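Local coordinates for VgrG protein (Vibrio cholerae, PDB 4DTH) that binds ATP and magnesium in its actin cross-linking domain, a toxin module that probably joins G-actin molecules to one another covalently, at residues A[277-282]-A[348-353]. Numbering follows the deposited sequence.
Sequences ILPRTK and ILFEFR. With ATP (adenosine-5'-triphosphate), chain B; SO4 (sulfate ion), chain F.
Leu278 and Glu351 face each other as the hydrogen-bonded pair of a short antiparallel strand pairing, in which strand 277-279 lines the edge of strand 343-352 beside the ATP site. Leu278 N donates to Glu351 O and Glu351 N to Leu278 O, both at 2.8 Å and 170°. Their side chains run alongside one another on the nucleotide face of the sheet. Glu351 has CG anti to its own N (chi1 178°) and stays extended beyond it, which carries the carboxylate to the magnesium site that Gln174 also serves. Arg280 crosses it obliquely: its chain bends at chi2 and chi3, laying CG and CD against Glu351 CB, and the guanidinium stands almost perpendicular to the carboxylate, planes 86° apart. The direct salt bridge from Arg280 NE to Glu351 OE1 is long, 3.9 Å, but water 1 lies between them, accepting from Arg280 NE and close enough to Glu351 OE1 to donate to it, though it has more acceptors nearby than protons. ATP O2G lies over one face of this guanidinium, while NH1 is held by His331 O. Arg353 NH1 meets Glu351 OE2 at 2.8 Å, on its syn side but well out of the carboxylate plane, so the carboxylate sits between Arg280 and Arg353. Arg353 NH1 and NH2 also bond to a sulfate, probably from the crystallisation liquor.

The opposite face is apolar. Ile277 runs side by side with Phe352, Ile277 CD1 lying 3.6 Å from Phe352 CE2. Ile277 CG2 also rests on Phe350 CB; Leu195 of helix 190-196 packs against all three. Pro279 CA approaches the Phe350 ring at CD1. Beyond the strand, Arg280 N still bonds to Leu349 O, whereas Leu349 CD2 reaches the adenine, 3.4 Å from ATP C5. The pairing finishes on a side chain: Leu349 N donates to Thr281 OG1 at 2.9 Å.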
loop_
_atom_site.group_PDB
_atom_site.type_symbol
_atom_site.label_atom_id
_atom_site.label_comp_id
_atom_site.label_asym_id
_atom_site.label_seq_id
_atom_site.Cartn_x
_atom_site.Cartn_y
_atom_site.Cartn_z
ATOM N N ILE A 277 5.226 0.054 9.618
ATOM C CA ILE A 277 5.786 -0.296 8.321
ATOM C C ILE A 277 5.064 -1.611 8.011
ATOM O O ILE A 277 5.369 -2.663 8.586
ATOM C CB ILE A 277 7.334 -0.410 8.339
ATOM C CG1 ILE A 277 7.962 0.958 8.704
ATOM C CG2 ILE A 277 7.846 -0.905 6.980
ATOM C CD1 ILE A 277 9.480 0.963 9.018
ATOM N N LEU A 278 4.052 -1.516 7.157
ATOM C CA LEU A 278 3.171 -2.635 6.847
ATOM C C LEU A 278 3.648 -3.511 5.683
ATOM O O LEU A 278 3.694 -3.031 4.551
ATOM C CB LEU A 278 1.753 -2.088 6.555
ATOM C CG LEU A 278 0.669 -3.088 6.139
ATOM C CD1 LEU A 278 0.277 -4.001 7.296
ATOM C CD2 LEU A 278 -0.563 -2.354 5.593
ATOM N N PRO A 279 3.949 -4.810 5.918
ATOM C CA PRO A 279 4.289 -5.694 4.786
ATOM C C PRO A 279 3.125 -5.743 3.783
ATOM O O PRO A 279 1.958 -5.852 4.189
ATOM C CB PRO A 279 4.499 -7.053 5.459
ATOM C CG PRO A 279 4.880 -6.703 6.895
ATOM C CD PRO A 279 3.960 -5.551 7.194
ATOM N N ARG A 280 3.433 -5.567 2.492
ATOM C CA ARG A 280 2.417 -5.542 1.440
ATOM C C ARG A 280 2.512 -6.735 0.511
ATOM O O ARG A 280 1.737 -6.821 -0.443
ATOM C CB ARG A 280 2.505 -4.231 0.620
ATOM C CG ARG A 280 2.080 -2.981 1.386
ATOM C CD ARG A 280 0.572 -2.818 1.566
ATOM N NE ARG A 280 -0.152 -2.748 0.295
ATOM C CZ ARG A 280 -0.905 -3.731 -0.190
ATOM N NH1 ARG A 280 -1.036 -4.869 0.479
ATOM N NH2 ARG A 280 -1.534 -3.583 -1.344
ATOM N N THR A 281 3.465 -7.642 0.761
ATOM C CA THR A 281 3.659 -8.806 -0.102
ATOM C C THR A 281 3.343 -10.048 0.697
ATOM O O THR A 281 3.689 -10.134 1.880
ATOM C CB THR A 281 5.088 -8.804 -0.689
ATOM O OG1 THR A 281 5.296 -7.594 -1.418
ATOM C CG2 THR A 281 5.373 -10.015 -1.614
ATOM N N LYS A 282 2.677 -11.011 0.043
ATOM C CA LYS A 282 2.320 -12.306 0.625
ATOM C C LYS A 282 3.581 -12.973 1.209
ATOM O O LYS A 282 4.532 -13.222 0.461
ATOM C CB LYS A 282 1.674 -13.196 -0.459
ATOM C CG LYS A 282 1.234 -14.590 -0.001
ATOM C CD LYS A 282 0.737 -15.449 -1.190
ATOM C CE LYS A 282 -0.607 -15.010 -1.747
ATOM N NZ LYS A 282 -1.071 -15.914 -2.830
ATOM N N ILE A 348 9.819 -7.371 -2.416
ATOM C CA ILE A 348 8.851 -7.344 -1.317
ATOM C C ILE A 348 8.592 -5.901 -0.961
ATOM O O ILE A 348 9.521 -5.089 -0.933
ATOM C CB ILE A 348 9.219 -8.257 -0.109
ATOM C CG1 ILE A 348 10.635 -7.936 0.443
ATOM C CG2 ILE A 348 9.045 -9.743 -0.510
ATOM C CD1 ILE A 348 11.061 -8.746 1.739
ATOM N N LEU A 349 7.313 -5.561 -0.760
ATOM C CA LEU A 349 6.877 -4.184 -0.559
ATOM C C LEU A 349 6.397 -3.848 0.823
ATOM O O LEU A 349 5.854 -4.699 1.513
ATOM C CB LEU A 349 5.799 -3.845 -1.595
ATOM C CG LEU A 349 6.338 -3.383 -2.958
ATOM C CD1 LEU A 349 6.989 -4.535 -3.754
ATOM C CD2 LEU A 349 5.255 -2.794 -3.750
ATOM N N PHE A 350 6.581 -2.572 1.224
ATOM C CA PHE A 350 6.213 -2.126 2.564
ATOM C C PHE A 350 5.580 -0.770 2.536
ATOM O O PHE A 350 6.114 0.150 1.914
ATOM C CB PHE A 350 7.450 -2.112 3.482
ATOM C CG PHE A 350 8.130 -3.454 3.561
ATOM C CD1 PHE A 350 7.723 -4.403 4.496
ATOM C CD2 PHE A 350 9.130 -3.800 2.657
ATOM C CE1 PHE A 350 8.305 -5.671 4.525
ATOM C CE2 PHE A 350 9.718 -5.067 2.690
ATOM C CZ PHE A 350 9.294 -5.997 3.617
ATOM N N GLU A 351 4.452 -0.635 3.243
ATOM C CA GLU A 351 3.723 0.621 3.307
ATOM C C GLU A 351 4.026 1.360 4.604
ATOM O O GLU A 351 3.797 0.828 5.699
ATOM C CB GLU A 351 2.212 0.340 3.179
ATOM C CG GLU A 351 1.337 1.577 3.286
ATOM C CD GLU A 351 -0.153 1.300 3.239
ATOM O OE1 GLU A 351 -0.572 0.397 2.483
ATOM O OE2 GLU A 351 -0.909 2.041 3.904
ATOM N N PHE A 352 4.509 2.600 4.479
ATOM C CA PHE A 352 4.756 3.477 5.622
ATOM C C PHE A 352 3.423 4.167 5.899
ATOM O O PHE A 352 3.006 5.039 5.130
ATOM C CB PHE A 352 5.867 4.490 5.302
ATOM C CG PHE A 352 7.231 3.847 5.241
ATOM C CD1 PHE A 352 7.651 3.173 4.096
ATOM C CD2 PHE A 352 8.092 3.902 6.333
ATOM C CE1 PHE A 352 8.913 2.566 4.046
ATOM C CE2 PHE A 352 9.361 3.311 6.273
ATOM C CZ PHE A 352 9.753 2.633 5.138
ATOM N N ARG A 353 2.731 3.733 6.964
ATOM C CA ARG A 353 1.407 4.244 7.364
ATOM C C ARG A 353 1.428 5.749 7.615
ATOM O O ARG A 353 0.480 6.454 7.274
ATOM C CB ARG A 353 0.846 3.452 8.550
ATOM C CG ARG A 353 0.636 1.952 8.224
ATOM C CD ARG A 353 -0.485 1.710 7.208
ATOM N NE ARG A 353 -1.801 2.023 7.779
ATOM C CZ ARG A 353 -2.939 2.068 7.095
ATOM N NH1 ARG A 353 -2.946 1.829 5.787
ATOM N NH2 ARG A 353 -4.082 2.335 7.715
HETATM P PG ATP B . -4.446 -1.784 0.370
HETATM O O1G ATP B . -3.465 -1.302 1.390
HETATM O O2G ATP B . -4.400 -3.281 0.242
HETATM O O3G ATP B . -5.855 -1.378 0.700
HETATM P PB ATP B . -4.474 -1.167 -2.444
HETATM O O1B ATP B . -4.803 -2.556 -2.828
HETATM O O2B ATP B . -5.712 -0.319 -2.603
HETATM O O3B ATP B . -4.017 -1.126 -1.026
HETATM P PA ATP B . -2.054 -1.207 -3.912
HETATM O O1A ATP B . -1.946 -2.599 -3.426
HETATM O O2A ATP B . -2.131 -1.256 -5.440
HETATM O O3A ATP B . -3.304 -0.596 -3.380
HETATM O "O5'" ATP B . -0.768 -0.387 -3.414
HETATM C "C5'" ATP B . -0.575 0.905 -4.013
HETATM C "C4'" ATP B . 0.728 1.538 -3.600
HETATM O "O4'" ATP B . 1.838 0.646 -3.910
HETATM C "C3'" ATP B . 1.037 2.839 -4.342
HETATM O "O3'" ATP B . 1.733 3.780 -3.527
HETATM C "C2'" ATP B . 1.899 2.344 -5.496
HETATM O "O2'" ATP B . 2.647 3.364 -6.138
HETATM C "C1'" ATP B . 2.751 1.338 -4.750
HETATM N N9 ATP B . 3.491 0.374 -5.569
HETATM C C8 ATP B . 2.973 -0.518 -6.469
HETATM N N7 ATP B . 3.881 -1.266 -7.047
HETATM C C5 ATP B . 5.079 -0.834 -6.493
HETATM C C6 ATP B . 6.418 -1.233 -6.672
HETATM N N6 ATP B . 6.803 -2.208 -7.506
HETATM N N1 ATP B . 7.364 -0.601 -5.941
HETATM C C2 ATP B . 6.992 0.361 -5.092
HETATM N N3 ATP B . 5.770 0.820 -4.836
HETATM C C4 ATP B . 4.844 0.182 -5.575
HETATM S S SO4 F . -6.680 1.988 5.034
HETATM O O1 SO4 F . -7.701 2.767 4.324
HETATM O O2 SO4 F . -6.457 2.564 6.337
HETATM O O3 SO4 F . -7.133 0.613 5.134
HETATM O O4 SO4 F . -5.432 2.012 4.268
HETATM O O HOH W 1 0.626 0.220 -0.270
HETATM O O HOH W 2 6.182 -7.408 2.233
#